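Local atomic coordinates of arylamine n-acetyltransferase (Mycobacterium smegmatis, PDB entry 1W5R), a protein that probably transfers an acetyl group from acetyl-coenzyme A to arylamines. Residues L47-A59 and R189-T201. The protein carries 1 engineered substitution. Residues are numbered along the deposited sequence; the frame is centred on the assembly and turned at random.
Sequences LLGIPVADLSAEA and RIDLEVGSWYVST
Ala-53 CB sits at the edge of the Trp-197 indole, near its plane, while Pro-51 comes at the ring obliquely, its CB 3.5 Å from Trp-197 CZ3; Thr-201 OG1 lies over one face, toward the rim. A compact proline and alanine suit a place beside so broad a ring. At the other end of helix 189-201, one face of the Arg-189 guanidinium is met by Ser-56 CA and CB, and a bend in the arginine chain (chi3 74°) lays it there. Between these ends an irregular loop, 51-56, runs along one side of the helix within the N-acetyltransferase domain, and polar helix side chains bond several of its backbone groups. Ser-200 OG receives Val-52 N at 2.9 Å and itself donates a hydrogen bond to Ser-196 O, while Ser-196 OG, which also bonds Tyr-72, gives a 2.6 Å bond to Val-52 O; small hydroxyls let the loop come this close. Glu-193, extended beyond CG, offers the anti lone pair of OE2 to Leu-55 N at 2.8 Å, nearly straight at 169°. That oxygen is 4.0 Å from Asp-54 OD1, and a water donating to both probably eases the repulsion. Asp-54 OD1 closes an Asx turn onto Ser-56 N, and Ser-56 OG caps helix 57-66 by accepting from Ala-59 N. Buried Leu-55 brings its branched end to the helix, CD1 lying 3.8 Å from Leu-192 CB.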
loop_
_atom_site.group_PDB
_atom_site.type_symbol
_atom_site.label_atom_id
_atom_site.label_comp_id
_atom_site.label_asym_id
_atom_site.label_seq_id
_atom_site.Cartn_x
_atom_site.Cartn_y
_atom_site.Cartn_z
ATOM N N LEU A 47 -17.721 19.075 -2.735
ATOM C CA LEU A 47 -17.205 19.004 -1.356
ATOM C C LEU A 47 -17.128 20.398 -0.716
ATOM O O LEU A 47 -17.464 20.573 0.476
ATOM C CB LEU A 47 -15.829 18.316 -1.319
ATOM C CG LEU A 47 -15.168 18.209 0.072
ATOM C CD1 LEU A 47 -15.961 17.304 0.998
ATOM C CD2 LEU A 47 -13.728 17.742 -0.056
ATOM N N LEU A 48 -16.735 21.376 -1.530
ATOM C CA LEU A 48 -16.514 22.745 -1.068
ATOM C C LEU A 48 -17.753 23.622 -1.254
ATOM O O LEU A 48 -17.681 24.851 -1.115
ATOM C CB LEU A 48 -15.309 23.350 -1.792
ATOM C CG LEU A 48 -13.986 22.682 -1.385
ATOM C CD1 LEU A 48 -12.901 22.964 -2.404
ATOM C CD2 LEU A 48 -13.557 23.129 0.019
ATOM N N GLY A 49 -18.883 22.998 -1.579
ATOM C CA GLY A 49 -20.145 23.743 -1.732
ATOM C C GLY A 49 -20.295 24.450 -3.071
ATOM O O GLY A 49 -21.137 25.347 -3.223
ATOM N N ILE A 50 -19.492 24.051 -4.054
ATOM C CA ILE A 50 -19.591 24.591 -5.410
ATOM C C ILE A 50 -20.374 23.576 -6.258
ATOM O O ILE A 50 -19.877 22.477 -6.530
ATOM C CB ILE A 50 -18.192 24.824 -6.031
ATOM C CG1 ILE A 50 -17.344 25.757 -5.148
ATOM C CG2 ILE A 50 -18.317 25.380 -7.436
ATOM C CD1 ILE A 50 -15.849 25.699 -5.426
ATOM N N PRO A 51 -21.610 23.916 -6.661
ATOM C CA PRO A 51 -22.383 23.006 -7.496
ATOM C C PRO A 51 -21.725 22.712 -8.840
ATOM O O PRO A 51 -20.932 23.518 -9.341
ATOM C CB PRO A 51 -23.699 23.774 -7.717
ATOM C CG PRO A 51 -23.796 24.681 -6.535
ATOM C CD PRO A 51 -22.385 25.137 -6.349
ATOM N N VAL A 52 -22.072 21.557 -9.405
ATOM C CA VAL A 52 -21.739 21.224 -10.788
ATOM C C VAL A 52 -23.057 21.303 -11.534
ATOM O O VAL A 52 -23.831 20.341 -11.568
ATOM C CB VAL A 52 -21.119 19.829 -10.933
ATOM C CG1 VAL A 52 -20.753 19.564 -12.386
ATOM C CG2 VAL A 52 -19.873 19.722 -10.070
ATOM N N ALA A 53 -23.324 22.494 -12.072
ATOM C CA ALA A 53 -24.632 22.866 -12.600
ATOM C C ALA A 53 -24.655 22.953 -14.127
ATOM O O ALA A 53 -25.690 22.729 -14.754
ATOM C CB ALA A 53 -25.059 24.207 -12.000
ATOM N N ASP A 54 -23.510 23.276 -14.711
ATOM C CA ASP A 54 -23.408 23.628 -16.129
ATOM C C ASP A 54 -22.611 22.545 -16.854
ATOM O O ASP A 54 -21.416 22.389 -16.614
ATOM C CB ASP A 54 -22.712 24.994 -16.237
ATOM C CG ASP A 54 -22.564 25.497 -17.664
ATOM O OD1 ASP A 54 -22.807 24.748 -18.636
ATOM O OD2 ASP A 54 -22.196 26.688 -17.805
ATOM N N LEU A 55 -23.291 21.794 -17.722
ATOM C CA LEU A 55 -22.648 20.701 -18.446
ATOM C C LEU A 55 -22.413 21.026 -19.930
ATOM O O LEU A 55 -22.280 20.126 -20.767
ATOM C CB LEU A 55 -23.436 19.400 -18.265
ATOM C CG LEU A 55 -23.597 18.956 -16.800
ATOM C CD1 LEU A 55 -24.471 17.701 -16.738
ATOM C CD2 LEU A 55 -22.262 18.714 -16.077
ATOM N N SER A 56 -22.380 22.321 -20.250
ATOM C CA SER A 56 -22.017 22.768 -21.590
ATOM C C SER A 56 -20.571 22.432 -21.919
ATOM O O SER A 56 -19.737 22.266 -21.023
ATOM C CB SER A 56 -22.224 24.282 -21.703
ATOM O OG SER A 56 -21.291 24.987 -20.903
ATOM N N ALA A 57 -20.254 22.341 -23.207
ATOM C CA ALA A 57 -18.873 22.108 -23.608
ATOM C C ALA A 57 -17.939 23.196 -23.070
ATOM O O ALA A 57 -16.829 22.913 -22.626
ATOM C CB ALA A 57 -18.762 21.999 -25.133
ATOM N N GLU A 58 -18.380 24.452 -23.136
ATOM C CA GLU A 58 -17.559 25.568 -22.662
ATOM C C GLU A 58 -17.138 25.375 -21.213
ATOM O O GLU A 58 -15.962 25.527 -20.875
ATOM C CB GLU A 58 -18.306 26.908 -22.831
ATOM C CG GLU A 58 -17.624 28.084 -22.133
ATOM C CD GLU A 58 -18.243 29.443 -22.466
ATOM O OE1 GLU A 58 -19.360 29.499 -23.036
ATOM O OE2 GLU A 58 -17.606 30.465 -22.136
ATOM N N ALA A 59 -18.110 25.035 -20.367
ATOM C CA ALA A 59 -17.852 24.847 -18.949
ATOM C C ALA A 59 -16.935 23.650 -18.713
ATOM O O ALA A 59 -16.015 23.728 -17.911
ATOM C CB ALA A 59 -19.141 24.660 -18.210
ATOM N N ARG A 189 -29.421 17.507 -22.474
ATOM C CA ARG A 189 -28.468 18.069 -21.520
ATOM C C ARG A 189 -29.136 18.555 -20.238
ATOM O O ARG A 189 -28.610 18.349 -19.145
ATOM C CB ARG A 189 -27.630 19.178 -22.151
ATOM C CG ARG A 189 -26.544 19.696 -21.229
ATOM C CD ARG A 189 -25.590 20.610 -21.951
ATOM N NE ARG A 189 -26.164 21.922 -22.220
ATOM C CZ ARG A 189 -25.732 22.744 -23.172
ATOM N NH1 ARG A 189 -24.732 22.382 -23.972
ATOM N NH2 ARG A 189 -26.309 23.925 -23.334
ATOM N N ILE A 190 -30.287 19.204 -20.370
ATOM C CA ILE A 190 -30.953 19.735 -19.188
ATOM C C ILE A 190 -31.288 18.655 -18.148
ATOM O O ILE A 190 -31.217 18.904 -16.942
ATOM C CB ILE A 190 -32.206 20.594 -19.558
ATOM C CG1 ILE A 190 -32.772 21.304 -18.316
ATOM C CG2 ILE A 190 -33.282 19.758 -20.226
ATOM C CD1 ILE A 190 -31.817 22.274 -17.650
ATOM N N ASP A 191 -31.684 17.470 -18.611
ATOM C CA ASP A 191 -32.029 16.390 -17.677
ATOM C C ASP A 191 -30.775 15.888 -16.948
ATOM O O ASP A 191 -30.846 15.493 -15.787
ATOM C CB ASP A 191 -32.714 15.210 -18.380
ATOM C CG ASP A 191 -34.122 15.542 -18.871
ATOM O OD1 ASP A 191 -34.587 16.679 -18.660
ATOM O OD2 ASP A 191 -34.757 14.638 -19.474
ATOM N N LEU A 192 -29.646 15.879 -17.650
ATOM C CA LEU A 192 -28.354 15.585 -17.014
ATOM C C LEU A 192 -27.984 16.674 -16.006
ATOM O O LEU A 192 -27.464 16.377 -14.932
ATOM C CB LEU A 192 -27.262 15.446 -18.083
ATOM C CG LEU A 192 -27.510 14.329 -19.113
ATOM C CD1 LEU A 192 -26.372 14.310 -20.123
ATOM C CD2 LEU A 192 -27.642 12.968 -18.416
ATOM N N GLU A 193 -28.244 17.930 -16.358
ATOM C CA GLU A 193 -27.960 19.043 -15.457
ATOM C C GLU A 193 -28.808 19.001 -14.178
ATOM O O GLU A 193 -28.319 19.367 -13.112
ATOM C CB GLU A 193 -28.109 20.378 -16.202
ATOM C CG GLU A 193 -26.915 20.616 -17.133
ATOM C CD GLU A 193 -27.023 21.827 -18.051
ATOM O OE1 GLU A 193 -28.144 22.315 -18.329
ATOM O OE2 GLU A 193 -25.962 22.270 -18.522
ATOM N N VAL A 194 -30.066 18.553 -14.268
ATOM C CA VAL A 194 -30.921 18.412 -13.074
ATOM C C VAL A 194 -30.339 17.303 -12.160
ATOM O O VAL A 194 -30.257 17.453 -10.942
ATOM C CB VAL A 194 -32.385 18.113 -13.478
ATOM C CG1 VAL A 194 -33.238 17.691 -12.298
ATOM C CG2 VAL A 194 -32.998 19.343 -14.182
ATOM N N GLY A 195 -29.920 16.198 -12.761
ATOM C CA GLY A 195 -29.258 15.135 -12.006
ATOM C C GLY A 195 -27.986 15.643 -11.351
ATOM O O GLY A 195 -27.742 15.396 -10.163
ATOM N N SER A 196 -27.179 16.372 -12.120
ATOM C CA SER A 196 -25.921 16.870 -11.578
ATOM C C SER A 196 -26.148 17.879 -10.448
ATOM O O SER A 196 -25.381 17.931 -9.477
ATOM C CB SER A 196 -25.054 17.494 -12.669
ATOM O OG SER A 196 -23.759 17.792 -12.149
ATOM N N TRP A 197 -27.181 18.707 -10.584
ATOM C CA TRP A 197 -27.544 19.590 -9.484
ATOM C C TRP A 197 -27.798 18.789 -8.196
ATOM O O TRP A 197 -27.276 19.142 -7.124
ATOM C CB TRP A 197 -28.781 20.431 -9.853
ATOM C CG TRP A 197 -29.163 21.382 -8.754
ATOM C CD1 TRP A 197 -30.172 21.230 -7.837
ATOM C CD2 TRP A 197 -28.494 22.597 -8.421
ATOM N NE1 TRP A 197 -30.180 22.304 -6.961
ATOM C CE2 TRP A 197 -29.157 23.152 -7.303
ATOM C CE3 TRP A 197 -27.408 23.285 -8.974
ATOM C CZ2 TRP A 197 -28.746 24.356 -6.711
ATOM C CZ3 TRP A 197 -27.009 24.487 -8.388
ATOM C CH2 TRP A 197 -27.674 24.999 -7.265
ATOM N N TYR A 198 -28.595 17.729 -8.296
ATOM C CA TYR A 198 -28.893 16.861 -7.156
ATOM C C TYR A 198 -27.625 16.265 -6.538
ATOM O O TYR A 198 -27.388 16.360 -5.326
ATOM C CB TYR A 198 -29.835 15.740 -7.607
ATOM C CG TYR A 198 -30.357 14.844 -6.502
ATOM C CD1 TYR A 198 -31.386 15.274 -5.653
ATOM C CD2 TYR A 198 -29.850 13.550 -6.321
ATOM C CE1 TYR A 198 -31.888 14.459 -4.649
ATOM C CE2 TYR A 198 -30.353 12.722 -5.319
ATOM C CZ TYR A 198 -31.366 13.187 -4.484
ATOM O OH TYR A 198 -31.858 12.364 -3.491
ATOM N N VAL A 199 -26.799 15.662 -7.391
ATOM C CA VAL A 199 -25.625 14.930 -6.896
ATOM C C VAL A 199 -24.621 15.896 -6.246
ATOM O O VAL A 199 -23.911 15.527 -5.292
ATOM C CB VAL A 199 -24.945 14.139 -8.038
ATOM C CG1 VAL A 199 -23.753 13.358 -7.499
ATOM C CG2 VAL A 199 -25.919 13.144 -8.647
ATOM N N SER A 200 -24.556 17.122 -6.770
ATOM C CA SER A 200 -23.559 18.087 -6.299
ATOM C C SER A 200 -24.060 18.994 -5.173
ATOM O O SER A 200 -23.249 19.742 -4.609
ATOM C CB SER A 200 -22.972 18.913 -7.460
ATOM O OG SER A 200 -23.950 19.798 -7.998
ATOM N N THR A 201 -25.356 18.934 -4.842
ATOM C CA THR A 201 -25.897 19.829 -3.788
ATOM C C THR A 201 -26.738 19.177 -2.703
ATOM O O THR A 201 -26.931 19.784 -1.650
ATOM C CB THR A 201 -26.703 21.021 -4.348
ATOM O OG1 THR A 201 -27.911 20.551 -4.956
ATOM C CG2 THR A 201 -25.882 21.774 -5.356
HETATM O O HOH W 1 -27.826 22.163 -13.135
HETATM O O HOH W 2 -25.377 24.651 -19.662
HETATM O O HOH W 3 -22.272 22.939 -25.181
#